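PDB 4RSX: type III effector HopA1, which is a bacterial effector, probably delivered into plant host cells by type III secretion, represented here by its C-terminal two-thirds and of unestablished molecular action. Local coordinates for residues Ser10-Glu13 against Trp14-Ala18; Ser25-Asp28 against Ile29-Tyr33; Arg105-Asp108 against Lys109-Arg113; Asp211-Gly214 against His215-Arg219; Pro233-Ala236 against Arg237-Ser241. All blocks are in the same frame, centred on the assembly; numbering follows the deposited sequence.

All five contacts are local. Contacts 1, 2 and 5 lie on helices 2-19, 26-35 and 234-245, and contact 4 spans a loop and the start of helix 215-228. Contact 3 lies in the sheet part, where a loop runs into strand 111-116, and meets only contact 4, through Arg-113. Helix 2-19 is the shared element: contact 1 touches contacts 2, 4 and 5 through Trp-14, Phe-11, Ala-15 and their neighbours. Contacts 1, 4 and 5 are partly buried, whereas contacts 2 and 3 are surface contacts. Apolar packing alongside helix backbone bonds marks contacts 1 and 5, a capping box contact 2, and a salt-bridged Asx turn contact 4. Contact 3 relies largely on polar partners elsewhere in the fold.

Contact 1. Residues Ser10-Glu13 against Trp14-Ala18; sequences SFHE and WAKQA
Glu-13 and Gln-17 face each other one turn apart on helix 2-19, an i to i+4 pairing on its exposed side. Gln-17 NE2 donates to Glu-13 OE2 over 3.0 Å, with an N-H...O angle of 164°, using the anti lone pair of that oxygen, and the carboxyl oxygen lies in the plane of the amide. The planes of the two groups are 59° apart, and they meet through one N-H. In Glu-13 CG is anti to the backbone N, and the bend at chi2 (58°) carries OE2 toward Gln-17.

His-12 and Lys-16 run alongside one another in the same direction, with His-12 NE2 3.4 Å from Lys-16 CD. The lysine methylenes pack beside the imidazole, and NZ is salt-bridged to Glu-19. On the buried side, Phe-11 and Trp-14 slant against each other. Phe-11 also packs on helices 215-228 and 234-245, while the Trp-14 indole turns to helix 26-35, where NE1 donates to Ile-29 O. The closest side-chain approach between these two aromatics is 4.1 Å, from Phe-11 CD1 to Trp-14 CE3.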
# COMPACT_ATOMS: atom_id res chain seq x y z
N SER A 10 -1.98 -5.15 -16.89
CA SER A 10 -1.10 -5.82 -15.91
C SER A 10 -1.90 -6.81 -15.07
O SER A 10 -1.40 -7.85 -14.66
CB SER A 10 -0.39 -4.81 -14.99
OG SER A 10 -1.29 -4.28 -14.02
N PHE A 11 -3.16 -6.47 -14.81
CA PHE A 11 -4.10 -7.37 -14.15
C PHE A 11 -4.35 -8.60 -15.03
O PHE A 11 -4.33 -9.74 -14.55
CB PHE A 11 -5.41 -6.64 -13.87
CG PHE A 11 -6.48 -7.50 -13.22
CD1 PHE A 11 -6.30 -8.00 -11.94
CD2 PHE A 11 -7.65 -7.80 -13.90
CE1 PHE A 11 -7.28 -8.79 -11.33
CE2 PHE A 11 -8.63 -8.59 -13.30
CZ PHE A 11 -8.45 -9.09 -12.02
N HIS A 12 -4.58 -8.37 -16.32
CA HIS A 12 -4.83 -9.48 -17.23
C HIS A 12 -3.62 -10.43 -17.35
O HIS A 12 -3.78 -11.65 -17.34
CB HIS A 12 -5.26 -8.97 -18.61
CG HIS A 12 -5.68 -10.06 -19.55
ND1 HIS A 12 -7.00 -10.46 -19.68
CD2 HIS A 12 -4.96 -10.85 -20.38
CE1 HIS A 12 -7.07 -11.44 -20.57
NE2 HIS A 12 -5.85 -11.69 -21.00
N GLU A 13 -2.42 -9.86 -17.45
CA GLU A 13 -1.20 -10.68 -17.46
C GLU A 13 -1.09 -11.61 -16.24
O GLU A 13 -0.83 -12.81 -16.37
CB GLU A 13 0.05 -9.80 -17.56
CG GLU A 13 1.36 -10.60 -17.48
CD GLU A 13 1.46 -11.67 -18.57
OE1 GLU A 13 0.92 -11.44 -19.68
OE2 GLU A 13 2.07 -12.74 -18.33
N TRP A 14 -1.28 -11.01 -15.05
CA TRP A 14 -1.31 -11.73 -13.78
C TRP A 14 -2.28 -12.91 -13.89
O TRP A 14 -1.94 -14.06 -13.55
CB TRP A 14 -1.77 -10.75 -12.69
CG TRP A 14 -1.92 -11.32 -11.29
CD1 TRP A 14 -1.55 -12.56 -10.86
CD2 TRP A 14 -2.45 -10.63 -10.14
NE1 TRP A 14 -1.83 -12.69 -9.52
CE2 TRP A 14 -2.38 -11.53 -9.05
CE3 TRP A 14 -2.98 -9.35 -9.93
CZ2 TRP A 14 -2.82 -11.19 -7.77
CZ3 TRP A 14 -3.42 -9.01 -8.65
CH2 TRP A 14 -3.34 -9.93 -7.58
N ALA A 15 -3.48 -12.60 -14.39
CA ALA A 15 -4.55 -13.57 -14.53
C ALA A 15 -4.17 -14.70 -15.50
O ALA A 15 -4.54 -15.86 -15.27
CB ALA A 15 -5.82 -12.88 -14.99
N LYS A 16 -3.44 -14.37 -16.56
CA LYS A 16 -3.01 -15.40 -17.52
C LYS A 16 -1.98 -16.34 -16.90
O LYS A 16 -2.02 -17.56 -17.12
CB LYS A 16 -2.42 -14.77 -18.79
CG LYS A 16 -3.41 -13.94 -19.58
CD LYS A 16 -4.70 -14.72 -19.88
CE LYS A 16 -4.61 -15.58 -21.13
NZ LYS A 16 -5.99 -15.90 -21.67
N GLN A 17 -1.08 -15.79 -16.10
CA GLN A 17 -0.12 -16.63 -15.37
C GLN A 17 -0.83 -17.53 -14.37
O GLN A 17 -0.43 -18.68 -14.18
CB GLN A 17 0.95 -15.78 -14.68
CG GLN A 17 1.66 -14.82 -15.62
CD GLN A 17 2.76 -14.03 -14.92
OE1 GLN A 17 3.19 -14.40 -13.82
NE2 GLN A 17 3.21 -12.95 -15.56
N ALA A 18 -1.89 -17.03 -13.73
CA ALA A 18 -2.68 -17.87 -12.82
C ALA A 18 -3.35 -18.96 -13.63
O ALA A 18 -3.43 -20.11 -13.20
CB ALA A 18 -3.74 -17.04 -12.05

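Contact 2. Residues Ser25-Asp28 against Ile29-Tyr33; sequences SRMD and IYKIY
Met-27 and Tyr-30 form a Met-aromatic contact along the surface of helix 26-35. The sulfur comes in at the edge of the phenol ring, with Met-27 SD 3.7 Å from Tyr-30 CD2 and its direction from the ring centre 76° off the normal. The two side chains lie next to each other and point the same way; with CG anti to the backbone N, the bend of the methionine at its second torsion sets SD beside the ring, and the third then turns the methyl CE. Lys-31 passes obliquely on another flank, its CE 4.0 Å from Met-27 CG. The lysine is extended beyond CG, and Lys-31 NZ ends 5.0 Å from Asp-28 OD1, where the opposite charges probably attract without direct contact.

At the start of the same turn, Ser-25, at the N-cap position, and Asp-28 make the capping box. Asp-28 N donates to Ser-25 OG over 2.8 Å, and in return Ser-25 N donates to Asp-28 OD2 over 2.9 Å. The second bond is almost straight at 176°, although the donor meets the carboxylate on its anti side and 34° out of its plane. One bond serves the first-turn amide of Asp-28; the other, from the amide of the N-cap residue itself, holds the carboxylate. Ile-29, placed right after the box, lays CG1 3.3 Å from Ser-25 O and turns inward against Ala-18 of helix 2-19 and Ser-224 of helix 215-228. Farther out, Met-217 touches both Met-27 and Tyr-30, and the guanidinium of Arg-26 bridges to Glu-221.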
# COMPACT_ATOMS: atom_id res chain seq x y z
N SER A 25 -4.67 -22.31 -6.19
CA SER A 25 -5.42 -21.83 -5.03
C SER A 25 -5.44 -20.31 -5.02
O SER A 25 -4.73 -19.68 -5.82
CB SER A 25 -4.75 -22.31 -3.74
OG SER A 25 -3.57 -21.56 -3.48
N ARG A 26 -6.23 -19.72 -4.13
CA ARG A 26 -6.22 -18.27 -3.99
C ARG A 26 -4.83 -17.80 -3.57
O ARG A 26 -4.35 -16.77 -4.05
CB ARG A 26 -7.29 -17.80 -2.99
CG ARG A 26 -8.72 -17.87 -3.53
CD ARG A 26 -9.78 -17.61 -2.45
NE ARG A 26 -9.74 -18.65 -1.42
CZ ARG A 26 -9.23 -18.51 -0.20
NH1 ARG A 26 -8.72 -17.35 0.20
NH2 ARG A 26 -9.24 -19.53 0.63
N MET A 27 -4.19 -18.58 -2.70
CA MET A 27 -2.83 -18.29 -2.25
C MET A 27 -1.79 -18.38 -3.39
O MET A 27 -0.87 -17.55 -3.46
CB MET A 27 -2.43 -19.23 -1.11
CG MET A 27 -1.17 -18.83 -0.38
SD MET A 27 -1.32 -17.20 0.40
CE MET A 27 -2.81 -17.42 1.36
N ASP A 28 -1.94 -19.36 -4.27
CA ASP A 28 -1.07 -19.47 -5.43
C ASP A 28 -1.16 -18.19 -6.25
O ASP A 28 -0.14 -17.56 -6.57
CB ASP A 28 -1.48 -20.64 -6.32
CG ASP A 28 -1.15 -21.98 -5.72
OD1 ASP A 28 -0.15 -22.06 -4.97
OD2 ASP A 28 -1.89 -22.95 -6.00
N ILE A 29 -2.39 -17.80 -6.57
CA ILE A 29 -2.64 -16.61 -7.35
C ILE A 29 -2.02 -15.41 -6.66
O ILE A 29 -1.37 -14.58 -7.30
CB ILE A 29 -4.15 -16.41 -7.58
CG1 ILE A 29 -4.69 -17.60 -8.38
CG2 ILE A 29 -4.42 -15.08 -8.27
CD1 ILE A 29 -6.20 -17.67 -8.44
N TYR A 30 -2.18 -15.35 -5.34
CA TYR A 30 -1.64 -14.26 -4.53
C TYR A 30 -0.10 -14.19 -4.53
O TYR A 30 0.49 -13.09 -4.52
CB TYR A 30 -2.18 -14.40 -3.11
CG TYR A 30 -1.64 -13.38 -2.14
CD1 TYR A 30 -1.85 -12.02 -2.34
CD2 TYR A 30 -0.94 -13.78 -1.00
CE1 TYR A 30 -1.36 -11.08 -1.45
CE2 TYR A 30 -0.45 -12.85 -0.10
CZ TYR A 30 -0.66 -11.50 -0.32
OH TYR A 30 -0.17 -10.57 0.57
N LYS A 31 0.56 -15.35 -4.53
CA LYS A 31 2.02 -15.37 -4.49
C LYS A 31 2.65 -14.75 -5.74
O LYS A 31 3.74 -14.19 -5.66
CB LYS A 31 2.56 -16.79 -4.26
CG LYS A 31 2.40 -17.28 -2.81
CD LYS A 31 2.93 -18.72 -2.65
CE LYS A 31 2.70 -19.24 -1.24
NZ LYS A 31 2.77 -20.73 -1.16
N ILE A 32 1.96 -14.84 -6.87
CA ILE A 32 2.41 -14.16 -8.09
C ILE A 32 2.51 -12.64 -7.88
O ILE A 32 3.47 -12.01 -8.32
CB ILE A 32 1.51 -14.46 -9.30
CG1 ILE A 32 1.42 -15.97 -9.54
CG2 ILE A 32 2.05 -13.76 -10.54
CD1 ILE A 32 0.28 -16.36 -10.46
N TYR A 33 1.51 -12.07 -7.21
CA TYR A 33 1.52 -10.65 -6.83
C TYR A 33 2.65 -10.34 -5.85
O TYR A 33 3.30 -9.29 -5.97
CB TYR A 33 0.18 -10.28 -6.18
CG TYR A 33 0.11 -8.86 -5.65
CD1 TYR A 33 -0.41 -7.85 -6.43
CD2 TYR A 33 0.55 -8.54 -4.37
CE1 TYR A 33 -0.50 -6.57 -5.97
CE2 TYR A 33 0.48 -7.24 -3.91
CZ TYR A 33 -0.05 -6.27 -4.71
OH TYR A 33 -0.14 -4.97 -4.27

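Contact 3. Residues Arg105-Asp108 against Lys109-Arg113; sequences RRED and KNQGR
The backbone is extended through Glu-107 and Asp-108, turns at Lys-109 in a helix-like conformation and is extended again by Gln-111, which brings Gln-111 CG to 3.6 Å from Asp-108 O. Across this bend Glu-107 and Gln-111 slant past one another. The amide nitrogen of the glutamine meets the aliphatic part of the glutamate, with Gln-111 NE2 3.8 Å from Glu-107 CG, and the carboxylate and amide planes are only 20° apart. This is packing of a polar group on methylene carbon; the N-H groups of the amide are used elsewhere. Gln-111 NE2 donates to Asn-163 OD1 and Thr-141 OG1, its chain stretched out beyond CG to get there.

The segment is the approach to strand 111-116, which runs inside the antiparallel sheet between strands 158-162 and 202-207. Asn-163 holds the approach in place: beyond its bond to Gln-111 it accepts from Asp-108 N and donates to Arg-106 O, so a single amide side chain ties down both limbs of the bend. Asn-110 OD1 accepts from Leu-209 N on the other flank.

Asp-108 CB packs 3.4 Å from Asn-110 O. The carboxylate has a long salt bridge, 3.7 Å from Asp-108 OD1 to Arg-106 NH1, in which the oxygen sits well off the guanidinium plane, so the attraction is one of charge alone, without a directed bond. Lys-109, repeatedly bent, brings NZ to 5.2 Å from Arg-106 NH2, where the like charges would probably disfavour a closer approach.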
# COMPACT_ATOMS: atom_id res chain seq x y z
N ARG A 105 -9.54 9.89 12.81
CA ARG A 105 -10.45 10.26 11.73
C ARG A 105 -11.22 9.02 11.26
O ARG A 105 -10.62 7.99 11.01
CB ARG A 105 -9.65 10.89 10.58
CG ARG A 105 -8.84 12.10 11.04
CD ARG A 105 -7.87 12.59 9.98
NE ARG A 105 -7.10 13.74 10.47
CZ ARG A 105 -5.88 14.07 10.05
NH1 ARG A 105 -5.28 13.34 9.11
NH2 ARG A 105 -5.27 15.14 10.57
N ARG A 106 -12.55 9.13 11.18
CA ARG A 106 -13.39 8.01 10.72
C ARG A 106 -13.00 7.60 9.30
O ARG A 106 -12.71 8.46 8.46
CB ARG A 106 -14.89 8.38 10.79
CG ARG A 106 -15.86 7.31 10.26
CD ARG A 106 -17.28 7.87 10.04
NE ARG A 106 -18.06 7.08 9.07
CZ ARG A 106 -18.37 7.47 7.82
NH1 ARG A 106 -17.97 8.65 7.36
NH2 ARG A 106 -19.08 6.67 7.03
N GLU A 107 -12.96 6.29 9.04
CA GLU A 107 -12.66 5.78 7.70
C GLU A 107 -13.94 5.59 6.88
O GLU A 107 -14.91 5.02 7.39
CB GLU A 107 -11.96 4.42 7.77
CG GLU A 107 -10.57 4.42 8.42
CD GLU A 107 -9.98 3.00 8.53
OE1 GLU A 107 -10.61 2.06 8.00
OE2 GLU A 107 -8.90 2.82 9.13
N ASP A 108 -13.94 6.03 5.63
CA ASP A 108 -15.04 5.66 4.73
C ASP A 108 -14.97 4.15 4.50
O ASP A 108 -13.89 3.55 4.56
CB ASP A 108 -14.91 6.34 3.38
CG ASP A 108 -15.10 7.85 3.45
OD1 ASP A 108 -15.65 8.35 4.45
OD2 ASP A 108 -14.69 8.52 2.48
N LYS A 109 -16.12 3.54 4.19
CA LYS A 109 -16.12 2.14 3.82
C LYS A 109 -15.38 1.91 2.51
O LYS A 109 -14.86 0.83 2.27
CB LYS A 109 -17.56 1.63 3.72
CG LYS A 109 -18.39 2.01 4.93
CD LYS A 109 -18.94 0.80 5.67
CE LYS A 109 -20.48 0.74 5.57
NZ LYS A 109 -21.16 1.96 6.14
N ASN A 110 -15.35 2.93 1.66
CA ASN A 110 -14.55 2.87 0.43
C ASN A 110 -13.39 3.85 0.48
O ASN A 110 -13.59 5.06 0.48
CB ASN A 110 -15.41 3.24 -0.77
CG ASN A 110 -16.61 2.35 -0.91
OD1 ASN A 110 -16.59 1.17 -0.54
ND2 ASN A 110 -17.69 2.92 -1.43
N GLN A 111 -12.17 3.33 0.51
CA GLN A 111 -11.02 4.22 0.61
C GLN A 111 -10.10 4.11 -0.58
O GLN A 111 -10.04 3.07 -1.23
CB GLN A 111 -10.22 3.91 1.89
CG GLN A 111 -10.72 4.61 3.15
CD GLN A 111 -9.66 4.63 4.24
OE1 GLN A 111 -8.92 3.66 4.41
NE2 GLN A 111 -9.56 5.74 4.97
N GLY A 112 -9.38 5.20 -0.85
CA GLY A 112 -8.25 5.15 -1.76
C GLY A 112 -6.95 4.86 -1.01
O GLY A 112 -6.79 5.29 0.14
N ARG A 113 -6.03 4.14 -1.66
CA ARG A 113 -4.75 3.80 -1.05
C ARG A 113 -3.65 4.28 -1.98
O ARG A 113 -3.57 3.85 -3.14
CB ARG A 113 -4.59 2.29 -0.85
CG ARG A 113 -5.87 1.53 -0.57
CD ARG A 113 -6.29 1.72 0.88
NE ARG A 113 -7.19 0.68 1.40
CZ ARG A 113 -6.84 -0.58 1.67
NH1 ARG A 113 -5.60 -0.99 1.42
NH2 ARG A 113 -7.72 -1.43 2.17

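Contact 4. Residues Asp211-Gly214 against His215-Arg219; sequences DTRG and HGMSR
Ser-218 presses its CB over one face of the Arg-213 guanidinium, 3.7 Å above the plane and displaced toward the rim. In Arg-213 an unusual first torsion (-95°) and a bend at the third together bring the guanidinium back to Asp-211. The aspartate grips it twice from the side, with a short 2.5 Å salt bridge from Arg-213 NH2 to Asp-211 OD2 and a weak bond from NE to OD1. The OD2 oxygen is met from above the carboxylate plane, and OD1 also takes the backbone hydrogen of Arg-213 over 2.6 Å, measured from N. Arg-213 NH1 has a further partner in Glu-221.

Ser-218 carries OG between its own backbone N and carbonyl carbon (chi1 75°). From this position OG donates to His-215 O and accepts from Arg-219 NH2, both over 3.0 Å, and Ser-218 OG lies in the guanidinium plane of Arg-219. Arg-219 folds back so that His-215 ND1 sits over the middle of its guanidinium, 3.6 Å above the plane.

Gly-214, with a positive phi of 96°, turns the chain into the helix and offers its O to Ser-218 N. A water joins Arg-213 O to Met-217 N, serving an amide of the first turn. The bond from Arg-213 N to Asp-211 OD1 is an Asx turn, which leads to Gly-214 at the N-cap position and so from the loop after strand 202-207 into helix 215-228.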
# COMPACT_ATOMS: atom_id res chain seq x y z
N ASP A 211 -13.22 -3.41 3.25
CA ASP A 211 -12.25 -4.49 3.05
C ASP A 211 -10.93 -4.25 3.78
O ASP A 211 -10.44 -3.12 3.85
CB ASP A 211 -11.98 -4.69 1.56
CG ASP A 211 -11.27 -5.99 1.25
OD1 ASP A 211 -10.67 -6.63 2.15
OD2 ASP A 211 -11.30 -6.38 0.06
N THR A 212 -10.37 -5.32 4.34
CA THR A 212 -9.06 -5.27 5.00
C THR A 212 -8.19 -6.48 4.64
O THR A 212 -7.17 -6.74 5.27
CB THR A 212 -9.18 -5.15 6.55
OG1 THR A 212 -10.16 -6.10 7.04
CG2 THR A 212 -9.58 -3.73 6.96
N ARG A 213 -8.62 -7.23 3.62
CA ARG A 213 -7.80 -8.30 3.07
C ARG A 213 -6.48 -7.79 2.46
O ARG A 213 -5.49 -8.53 2.40
CB ARG A 213 -8.57 -9.04 1.97
CG ARG A 213 -9.31 -10.29 2.40
CD ARG A 213 -10.13 -10.77 1.23
NE ARG A 213 -10.90 -9.64 0.70
CZ ARG A 213 -11.60 -9.64 -0.43
NH1 ARG A 213 -11.66 -10.72 -1.21
NH2 ARG A 213 -12.26 -8.53 -0.79
N GLY A 214 -6.47 -6.53 2.00
CA GLY A 214 -5.32 -6.00 1.28
C GLY A 214 -5.47 -6.10 -0.24
O GLY A 214 -6.12 -7.00 -0.76
N HIS A 215 -4.84 -5.17 -0.95
CA HIS A 215 -5.06 -5.04 -2.39
C HIS A 215 -4.72 -6.30 -3.19
O HIS A 215 -5.50 -6.72 -4.06
CB HIS A 215 -4.28 -3.84 -2.93
CG HIS A 215 -4.28 -3.76 -4.42
ND1 HIS A 215 -5.30 -3.17 -5.13
CD2 HIS A 215 -3.40 -4.23 -5.34
CE1 HIS A 215 -5.05 -3.26 -6.42
NE2 HIS A 215 -3.90 -3.90 -6.58
N GLY A 216 -3.57 -6.91 -2.89
CA GLY A 216 -3.15 -8.15 -3.54
C GLY A 216 -4.11 -9.32 -3.38
O GLY A 216 -4.44 -10.00 -4.36
N MET A 217 -4.58 -9.56 -2.15
CA MET A 217 -5.44 -10.71 -1.92
C MET A 217 -6.83 -10.48 -2.50
O MET A 217 -7.46 -11.42 -3.01
CB MET A 217 -5.51 -11.08 -0.42
CG MET A 217 -6.27 -12.39 -0.12
SD MET A 217 -5.65 -13.88 -1.01
CE MET A 217 -4.23 -14.30 -0.00
N SER A 218 -7.30 -9.23 -2.44
CA SER A 218 -8.63 -8.94 -2.98
C SER A 218 -8.67 -9.14 -4.49
O SER A 218 -9.62 -9.73 -5.02
CB SER A 218 -9.12 -7.54 -2.60
OG SER A 218 -8.45 -6.53 -3.33
N ARG A 219 -7.65 -8.66 -5.20
CA ARG A 219 -7.65 -8.81 -6.65
C ARG A 219 -7.31 -10.25 -7.02
O ARG A 219 -7.76 -10.74 -8.05
CB ARG A 219 -6.66 -7.84 -7.32
CG ARG A 219 -6.85 -6.36 -6.95
CD ARG A 219 -8.31 -5.97 -6.91
NE ARG A 219 -8.51 -4.54 -7.12
CZ ARG A 219 -8.77 -3.65 -6.17
NH1 ARG A 219 -8.93 -2.38 -6.49
NH2 ARG A 219 -8.86 -4.03 -4.90
O HOH W 1 -12.43 -9.91 -4.37
O HOH W 2 -3.27 -8.51 0.40

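Contact 5. Residues Pro233-Ala236 against Arg237-Ser241; sequences PFLA and RLKLS
Phe-234 is the tightly packed part of this first turn of helix 234-245. Leu-238 CD1 stands over one face of its ring, 4.2 Å from the centroid and 22° off the normal, a CH-pi contact. Arg-237 crosses Phe-234 at about a right angle: its NH2 meets the ring edge 3.8 Å from Phe-234 CD2, and the ring and guanidinium planes are 53° apart. Against the guanidinium face lies the backbone of the phenylalanine, with Phe-234 CA 3.6 Å from Arg-237 NH1. The ring is enclosed further by Lys-16 and Glu-19 of helix 2-19 and by Leu-227 of helix 215-228.

The outer side is looser. Leu-235 and Lys-239 run alongside each other, their side chains no closer than 4.1 Å, between Leu-235 CD1 and Lys-239 CE; Phe-8 of helix 2-19 touches the leucine and makes a cation-pi contact with the lysine, which bends at its last torsion to a salt bridge with Asp-250. Pro-233, at the N-cap position, and Leu-240 are exposed.

Arg-237 donates from NE to Met-232 O and from NH2 to Ala-226 O. These main-chain carbonyls of the connecting loop and helix 215-228 would probably help to stabilise the guanidinium charge beside the ring edge.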
# COMPACT_ATOMS: atom_id res chain seq x y z
N PRO A 233 -15.49 -16.12 -22.82
CA PRO A 233 -14.04 -15.91 -22.94
C PRO A 233 -13.44 -15.51 -21.60
O PRO A 233 -14.15 -14.91 -20.77
CB PRO A 233 -13.93 -14.73 -23.93
CG PRO A 233 -15.18 -14.82 -24.76
CD PRO A 233 -16.26 -15.34 -23.82
N PHE A 234 -12.16 -15.83 -21.38
CA PHE A 234 -11.50 -15.55 -20.11
C PHE A 234 -11.47 -14.05 -19.86
O PHE A 234 -11.69 -13.59 -18.73
CB PHE A 234 -10.09 -16.15 -20.11
CG PHE A 234 -9.37 -15.99 -18.80
CD1 PHE A 234 -8.08 -15.47 -18.76
CD2 PHE A 234 -9.98 -16.35 -17.60
CE1 PHE A 234 -7.40 -15.32 -17.55
CE2 PHE A 234 -9.30 -16.19 -16.37
CZ PHE A 234 -8.01 -15.67 -16.35
N LEU A 235 -11.24 -13.28 -20.91
CA LEU A 235 -11.25 -11.82 -20.83
C LEU A 235 -12.58 -11.27 -20.29
O LEU A 235 -12.61 -10.41 -19.41
CB LEU A 235 -10.93 -11.21 -22.20
CG LEU A 235 -10.99 -9.69 -22.26
CD1 LEU A 235 -10.11 -9.08 -21.17
CD2 LEU A 235 -10.57 -9.18 -23.65
N ALA A 236 -13.69 -11.78 -20.84
CA ALA A 236 -15.02 -11.40 -20.36
C ALA A 236 -15.28 -11.88 -18.92
O ALA A 236 -15.95 -11.20 -18.15
CB ALA A 236 -16.10 -11.91 -21.31
N ARG A 237 -14.76 -13.05 -18.57
CA ARG A 237 -14.94 -13.57 -17.20
C ARG A 237 -14.24 -12.68 -16.16
O ARG A 237 -14.82 -12.34 -15.14
CB ARG A 237 -14.50 -15.04 -17.10
CG ARG A 237 -15.48 -16.04 -17.76
CD ARG A 237 -15.02 -17.49 -17.59
NE ARG A 237 -14.08 -17.92 -18.62
CZ ARG A 237 -12.97 -18.62 -18.39
NH1 ARG A 237 -12.18 -18.98 -19.39
NH2 ARG A 237 -12.65 -18.96 -17.15
N LEU A 238 -13.01 -12.26 -16.46
CA LEU A 238 -12.29 -11.30 -15.63
C LEU A 238 -13.07 -10.01 -15.41
O LEU A 238 -13.25 -9.57 -14.26
CB LEU A 238 -10.95 -10.95 -16.27
CG LEU A 238 -9.86 -11.98 -16.03
CD1 LEU A 238 -8.65 -11.72 -16.93
CD2 LEU A 238 -9.46 -11.96 -14.57
N LYS A 239 -13.52 -9.40 -16.50
CA LYS A 239 -14.31 -8.18 -16.42
C LYS A 239 -15.61 -8.40 -15.66
O LYS A 239 -16.01 -7.55 -14.86
CB LYS A 239 -14.61 -7.65 -17.83
CG LYS A 239 -13.35 -7.19 -18.56
CD LYS A 239 -13.70 -6.39 -19.81
CE LYS A 239 -12.44 -5.83 -20.47
NZ LYS A 239 -11.95 -4.61 -19.80
N LEU A 240 -16.25 -9.54 -15.88
CA LEU A 240 -17.48 -9.86 -15.15
C LEU A 240 -17.17 -10.09 -13.68
O LEU A 240 -17.91 -9.63 -12.82
CB LEU A 240 -18.12 -11.12 -15.72
CG LEU A 240 -19.64 -11.16 -15.84
CD1 LEU A 240 -20.31 -10.97 -14.48
CD2 LEU A 240 -20.12 -10.11 -16.85
N SER A 241 -16.09 -10.80 -13.39
CA SER A 241 -15.68 -11.03 -12.01
C SER A 241 -15.32 -9.72 -11.30
O SER A 241 -15.64 -9.56 -10.11
CB SER A 241 -14.52 -12.02 -11.94
OG SER A 241 -14.06 -12.17 -10.60